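Local coordinates for DUF115 domain-containing protein (Magnetospirillum magneticum AMB-1, PDB 5MU5) that is a Maf-type glycosyltransferase involved in flagella formation, probably by transferring sugar to flagellin, at residues C203-R211 and M600-R611. Numbering follows the deposited sequence.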
ATOM      1  N   CYS A 203      -8.919   1.732  10.392  1.00 55.05           N
ATOM      2  CA  CYS A 203      -9.709   2.479   9.428  1.00 55.71           C
ATOM      3  C   CYS A 203      -8.887   3.592   8.786  1.00 56.20           C
ATOM      4  O   CYS A 203      -8.978   4.766   9.174  1.00 50.29           O
ATOM      5  CB  CYS A 203     -10.900   3.089  10.124  1.00 61.97           C
ATOM      6  SG  CYS A 203     -12.094   3.586   8.906  1.00 68.15           S
ATOM      7  N   PRO A 204      -8.091   3.239   7.782  1.00 53.46           N
ATOM      8  CA  PRO A 204      -7.087   4.185   7.318  1.00 55.25           C
ATOM      9  C   PRO A 204      -7.656   5.462   6.704  1.00 60.86           C
ATOM     10  O   PRO A 204      -7.033   6.529   6.755  1.00 56.40           O
ATOM     11  CB  PRO A 204      -6.347   3.395   6.234  1.00 57.57           C
ATOM     12  CG  PRO A 204      -7.351   2.421   5.745  1.00 56.68           C
ATOM     13  CD  PRO A 204      -8.207   2.057   6.914  1.00 54.10           C
ATOM     14  N   ILE A 205      -8.849   5.364   6.143  1.00 61.34           N
ATOM     15  CA  ILE A 205      -9.310   6.444   5.309  1.00 67.17           C
ATOM     16  C   ILE A 205      -9.708   7.755   6.020  1.00 61.04           C
ATOM     17  O   ILE A 205      -9.614   8.814   5.411  1.00 59.77           O
ATOM     18  CB  ILE A 205     -10.425   5.942   4.368  1.00 72.38           C
ATOM     19  CG1 ILE A 205     -10.338   6.690   3.041  1.00 77.56           C
ATOM     20  CG2 ILE A 205     -11.801   6.030   5.035  1.00 71.13           C
ATOM     21  CD1 ILE A 205      -8.965   6.672   2.386  1.00 75.86           C
ATOM     22  N   VAL A 206     -10.114   7.699   7.289  1.00 52.37           N
ATOM     23  CA  VAL A 206     -10.592   8.903   7.967  1.00 49.36           C
ATOM     24  C   VAL A 206      -9.625   9.438   8.984  1.00 49.90           C
ATOM     25  O   VAL A 206      -9.994   9.699  10.131  1.00 54.48           O
ATOM     26  CB  VAL A 206     -11.974   8.721   8.635  1.00 48.39           C
ATOM     27  CG1 VAL A 206     -13.044   8.572   7.568  1.00 49.71           C
ATOM     28  CG2 VAL A 206     -11.998   7.536   9.589  1.00 48.40           C
ATOM     29  N   VAL A 207      -8.390   9.663   8.561  1.00 47.86           N
ATOM     30  CA  VAL A 207      -7.418  10.233   9.482  1.00 46.59           C
ATOM     31  C   VAL A 207      -7.672  11.697   9.761  1.00 41.41           C
ATOM     32  O   VAL A 207      -7.085  12.231  10.672  1.00 37.73           O
ATOM     33  CB  VAL A 207      -5.959  10.094   8.997  1.00 48.91           C
ATOM     34  CG1 VAL A 207      -5.539   8.641   9.077  1.00 52.00           C
ATOM     35  CG2 VAL A 207      -5.764  10.685   7.597  1.00 46.63           C
ATOM     36  N   ASP A 208      -8.522  12.351   8.973  1.00 42.34           N
ATOM     37  CA  ASP A 208      -8.763  13.775   9.182  1.00 41.64           C
ATOM     38  C   ASP A 208      -9.207  14.098  10.616  1.00 39.64           C
ATOM     39  O   ASP A 208     -10.108  13.482  11.148  1.00 39.99           O
ATOM     40  CB  ASP A 208      -9.777  14.330   8.191  1.00 41.72           C
ATOM     41  CG  ASP A 208     -10.085  15.788   8.455  1.00 43.44           C
ATOM     42  OD1 ASP A 208      -9.198  16.635   8.271  1.00 44.40           O
ATOM     43  OD2 ASP A 208     -11.210  16.102   8.871  1.00 44.28           O
ATOM     44  N   TRP A 209      -8.541  15.075  11.220  1.00 38.95           N
ATOM     45  CA  TRP A 209      -8.883  15.601  12.541  1.00 36.73           C
ATOM     46  C   TRP A 209      -8.567  14.621  13.660  1.00 37.74           C
ATOM     47  O   TRP A 209      -9.126  14.708  14.759  1.00 38.56           O
ATOM     48  CB  TRP A 209     -10.328  16.082  12.587  1.00 37.44           C
ATOM     49  CG  TRP A 209     -10.587  17.244  13.528  1.00 38.82           C
ATOM     50  CD1 TRP A 209     -11.475  17.280  14.570  1.00 39.95           C
ATOM     51  CD2 TRP A 209      -9.946  18.529  13.506  1.00 37.41           C
ATOM     52  NE1 TRP A 209     -11.425  18.508  15.193  1.00 40.04           N
ATOM     53  CE2 TRP A 209     -10.492  19.289  14.551  1.00 39.10           C
ATOM     54  CE3 TRP A 209      -8.981  19.115  12.686  1.00 37.03           C
ATOM     55  CZ2 TRP A 209     -10.099  20.598  14.797  1.00 38.10           C
ATOM     56  CZ3 TRP A 209      -8.588  20.419  12.944  1.00 37.28           C
ATOM     57  CH2 TRP A 209      -9.134  21.135  13.985  1.00 37.70           C
ATOM     58  N   THR A 210      -7.658  13.694  13.377  1.00 37.10           N
ATOM     59  CA  THR A 210      -7.106  12.805  14.386  1.00 36.54           C
ATOM     60  C   THR A 210      -6.423  13.658  15.474  1.00 39.71           C
ATOM     61  O   THR A 210      -5.592  14.512  15.181  1.00 39.42           O
ATOM     62  CB  THR A 210      -6.069  11.844  13.744  1.00 37.06           C
ATOM     63  OG1 THR A 210      -6.727  10.961  12.817  1.00 33.52           O
ATOM     64  CG2 THR A 210      -5.321  11.018  14.796  1.00 34.52           C
ATOM     65  N   ARG A 211      -6.808  13.440  16.724  1.00 42.17           N
ATOM     66  CA  ARG A 211      -6.186  14.093  17.855  1.00 41.96           C
ATOM     67  C   ARG A 211      -4.826  13.465  18.118  1.00 41.79           C
ATOM     68  O   ARG A 211      -4.702  12.240  18.209  1.00 40.64           O
ATOM     69  CB  ARG A 211      -7.072  13.930  19.100  1.00 43.79           C
ATOM     70  CG  ARG A 211      -6.624  14.732  20.323  1.00 42.88           C
ATOM     71  CD  ARG A 211      -6.913  16.211  20.179  1.00 43.35           C
ATOM     72  NE  ARG A 211      -6.653  16.935  21.429  1.00 44.77           N
ATOM     73  CZ  ARG A 211      -7.526  17.083  22.428  1.00 43.83           C
ATOM     74  NH1 ARG A 211      -8.740  16.544  22.358  1.00 42.86           N
ATOM     75  NH2 ARG A 211      -7.171  17.768  23.513  1.00 43.89           N
ATOM     76  N   MET A 600     -12.983   6.421  -0.705  1.00 42.55           N
ATOM     77  CA  MET A 600     -12.621   7.761  -1.056  1.00 45.82           C
ATOM     78  C   MET A 600     -13.811   8.694  -0.940  1.00 42.56           C
ATOM     79  O   MET A 600     -13.640   9.853  -0.525  1.00 38.50           O
ATOM     80  CB  MET A 600     -12.062   7.801  -2.458  1.00 53.13           C
ATOM     81  CG  MET A 600     -10.726   7.113  -2.486  1.00 64.60           C
ATOM     82  SD  MET A 600      -9.615   7.864  -1.282  1.00 77.42           S
ATOM     83  CE  MET A 600      -9.274   9.390  -2.188  1.00 77.09           C
ATOM     84  N   ALA A 601     -15.000   8.205  -1.312  1.00 37.95           N
ATOM     85  CA  ALA A 601     -16.204   8.989  -1.117  1.00 37.47           C
ATOM     86  C   ALA A 601     -16.387   9.284   0.373  1.00 37.57           C
ATOM     87  O   ALA A 601     -16.670  10.405   0.747  1.00 40.43           O
ATOM     88  CB  ALA A 601     -17.407   8.279  -1.688  1.00 36.82           C
ATOM     89  N   ALA A 602     -16.161   8.289   1.223  1.00 38.96           N
ATOM     90  CA  ALA A 602     -16.287   8.466   2.678  1.00 40.28           C
ATOM     91  C   ALA A 602     -15.302   9.456   3.224  1.00 40.45           C
ATOM     92  O   ALA A 602     -15.631  10.223   4.117  1.00 39.77           O
ATOM     93  CB  ALA A 602     -16.143   7.151   3.412  1.00 40.34           C
ATOM     94  N   MET A 603     -14.101   9.438   2.683  1.00 40.36           N
ATOM     95  CA  MET A 603     -13.078  10.364   3.098  1.00 42.68           C
ATOM     96  C   MET A 603     -13.501  11.795   2.791  1.00 43.63           C
ATOM     97  O   MET A 603     -13.291  12.705   3.626  1.00 42.05           O
ATOM     98  CB  MET A 603     -11.797  10.078   2.352  1.00 47.10           C
ATOM     99  CG  MET A 603     -10.637  10.889   2.880  1.00 54.63           C
ATOM    100  SD  MET A 603      -9.402  11.066   1.607  1.00 69.77           S
ATOM    101  CE  MET A 603     -10.231  12.357   0.675  1.00 67.22           C
ATOM    102  N   CYS A 604     -14.064  11.985   1.590  1.00 41.48           N
ATOM    103  CA  CYS A 604     -14.567  13.289   1.125  1.00 42.30           C
ATOM    104  C   CYS A 604     -15.695  13.807   2.002  1.00 39.97           C
ATOM    105  O   CYS A 604     -15.596  14.898   2.547  1.00 37.66           O
ATOM    106  CB  CYS A 604     -15.033  13.216  -0.339  1.00 44.28           C
ATOM    107  SG  CYS A 604     -13.647  12.954  -1.495  1.00 50.87           S
ATOM    108  N   TYR A 605     -16.752  13.028   2.194  1.00 40.49           N
ATOM    109  CA  TYR A 605     -17.818  13.546   3.025  1.00 41.69           C
ATOM    110  C   TYR A 605     -17.395  13.727   4.491  1.00 42.82           C
ATOM    111  O   TYR A 605     -17.826  14.661   5.141  1.00 45.33           O
ATOM    112  CB  TYR A 605     -19.119  12.760   2.870  1.00 43.26           C
ATOM    113  CG  TYR A 605     -19.183  11.352   3.395  1.00 45.47           C
ATOM    114  CD1 TYR A 605     -19.203  11.076   4.769  1.00 43.25           C
ATOM    115  CD2 TYR A 605     -19.323  10.291   2.505  1.00 49.54           C
ATOM    116  CE1 TYR A 605     -19.304   9.771   5.227  1.00 47.55           C
ATOM    117  CE2 TYR A 605     -19.441   8.992   2.958  1.00 53.16           C
ATOM    118  CZ  TYR A 605     -19.429   8.740   4.322  1.00 50.28           C
ATOM    119  OH  TYR A 605     -19.530   7.457   4.798  1.00 60.14           O
ATOM    120  N   ASP A 606     -16.516  12.874   4.989  1.00 42.80           N
ATOM    121  CA  ASP A 606     -16.093  12.957   6.375  1.00 43.29           C
ATOM    122  C   ASP A 606     -15.356  14.271   6.634  1.00 43.44           C
ATOM    123  O   ASP A 606     -15.521  14.902   7.683  1.00 42.11           O
ATOM    124  CB  ASP A 606     -15.208  11.769   6.743  1.00 42.68           C
ATOM    125  CG  ASP A 606     -14.589  11.923   8.112  1.00 50.38           C
ATOM    126  OD1 ASP A 606     -15.304  11.736   9.136  1.00 49.95           O
ATOM    127  OD2 ASP A 606     -13.372  12.265   8.170  1.00 54.17           O
ATOM    128  N   TYR A 607     -14.542  14.675   5.668  1.00 42.18           N
ATOM    129  CA  TYR A 607     -13.806  15.904   5.764  1.00 40.88           C
ATOM    130  C   TYR A 607     -14.779  17.084   5.848  1.00 40.89           C
ATOM    131  O   TYR A 607     -14.657  17.945   6.725  1.00 38.68           O
ATOM    132  CB  TYR A 607     -12.860  16.071   4.563  1.00 42.18           C
ATOM    133  CG  TYR A 607     -12.067  17.355   4.621  1.00 44.06           C
ATOM    134  CD1 TYR A 607     -10.847  17.412   5.276  1.00 45.67           C
ATOM    135  CD2 TYR A 607     -12.563  18.516   4.054  1.00 45.27           C
ATOM    136  CE1 TYR A 607     -10.131  18.600   5.351  1.00 50.54           C
ATOM    137  CE2 TYR A 607     -11.863  19.701   4.115  1.00 49.60           C
ATOM    138  CZ  TYR A 607     -10.641  19.742   4.761  1.00 52.36           C
ATOM    139  OH  TYR A 607      -9.951  20.938   4.826  1.00 57.93           O
ATOM    140  N   TYR A 608     -15.757  17.115   4.954  1.00 40.48           N
ATOM    141  CA  TYR A 608     -16.643  18.280   4.885  1.00 41.40           C
ATOM    142  C   TYR A 608     -17.727  18.358   5.962  1.00 41.18           C
ATOM    143  O   TYR A 608     -18.062  19.467   6.398  1.00 40.89           O
ATOM    144  CB  TYR A 608     -17.197  18.465   3.469  1.00 40.79           C
ATOM    145  CG  TYR A 608     -16.112  18.897   2.487  1.00 41.94           C
ATOM    146  CD1 TYR A 608     -15.599  20.184   2.528  1.00 44.38           C
ATOM    147  CD2 TYR A 608     -15.599  18.018   1.529  1.00 41.00           C
ATOM    148  CE1 TYR A 608     -14.614  20.594   1.639  1.00 46.33           C
ATOM    149  CE2 TYR A 608     -14.613  18.415   0.649  1.00 41.42           C
ATOM    150  CZ  TYR A 608     -14.127  19.704   0.708  1.00 45.84           C
ATOM    151  OH  TYR A 608     -13.146  20.134  -0.151  1.00 49.01           O
ATOM    152  N   VAL A 609     -18.261  17.219   6.423  1.00 39.67           N
ATOM    153  CA  VAL A 609     -19.293  17.287   7.472  1.00 43.11           C
ATOM    154  C   VAL A 609     -18.807  17.892   8.795  1.00 43.11           C
ATOM    155  O   VAL A 609     -19.590  18.521   9.508  1.00 43.68           O
ATOM    156  CB  VAL A 609     -19.953  15.933   7.830  1.00 46.72           C
ATOM    157  CG1 VAL A 609     -20.795  15.450   6.699  1.00 51.35           C
ATOM    158  CG2 VAL A 609     -18.927  14.894   8.233  1.00 47.25           C
ATOM    159  N   LYS A 610     -17.549  17.658   9.150  1.00 40.53           N
ATOM    160  CA  LYS A 610     -16.978  18.271  10.344  1.00 43.41           C
ATOM    161  C   LYS A 610     -16.818  19.792  10.220  1.00 41.22           C
ATOM    162  O   LYS A 610     -16.613  20.454  11.205  1.00 40.74           O
ATOM    163  CB  LYS A 610     -15.561  17.768  10.581  1.00 44.66           C
ATOM    164  CG  LYS A 610     -15.389  16.315  10.897  1.00 43.75           C
ATOM    165  CD  LYS A 610     -13.929  16.139  11.268  1.00 43.82           C
ATOM    166  CE  LYS A 610     -13.517  14.696  11.140  1.00 45.47           C
ATOM    167  NZ  LYS A 610     -13.279  14.343   9.715  1.00 46.08           N
ATOM    168  N   ARG A 611     -16.845  20.310   9.003  1.00 39.85           N
ATOM    169  CA  ARG A 611     -16.536  21.709   8.732  1.00 41.51           C
ATOM    170  C   ARG A 611     -17.736  22.497   8.231  1.00 43.56           C
ATOM    171  O   ARG A 611     -17.645  23.698   7.992  1.00 43.23           O
ATOM    172  CB  ARG A 611     -15.404  21.763   7.701  1.00 40.30           C
ATOM    173  CG  ARG A 611     -14.073  21.274   8.261  1.00 37.84           C
ATOM    174  CD  ARG A 611     -13.005  21.172   7.189  1.00 37.57           C
ATOM    175  NE  ARG A 611     -11.695  20.791   7.737  1.00 35.78           N
ATOM    176  CZ  ARG A 611     -11.371  19.565   8.155  1.00 35.45           C
ATOM    177  NH1 ARG A 611     -12.234  18.550   8.113  1.00 33.91           N
ATOM    178  NH2 ARG A 611     -10.154  19.338   8.600  1.00 36.65           N
TER
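D208 meets K610 and R611 in a largely buried salt-bridge network that ties the loop between helix 188-202 and strand 211-214, in the Maf N-terminal domain, to segment 600-611, on helix 589-609 of the helical bundle. R611 grips the carboxylate end-on: its NH1 reaches D208 OD2 at 2.8 Å, nearly straight at 170°, while NH2 gives a more bent bond to the syn lone pair of OD1 (2.9 Å). K610 NZ takes the anti lone pair of OD2, also at 2.8 Å, so two cations share one oxygen. With CG anti to the backbone N (chi1 177°), D208 reaches from its type II turn, V207 to T210, toward the helix. An asparagine here would probably leave R611 without its carboxylate mate and K610 with D606 alone to balance it, weakening the tie between loop and bundle. Beside the network V206 CG1 packs on the D606 carboxylate. The I205 side chain crosses that of M603 at about a right angle, I205 CG1 lying 3.8 Å from M603 CB, and I205 CD1 rests on M600 SD. W209 CB lies against K610 CE, and its indole NE1 bonds to E118 O. In the second shell, K610 NZ sits above the plane of the D606 carboxylate, 2.6 Å from D606 OD2. The R611 guanidinium is fixed by NE to Q114 O and NH1 to Y607 O, with Y607 CE1 3.2 Å above the centre of one guanidinium face.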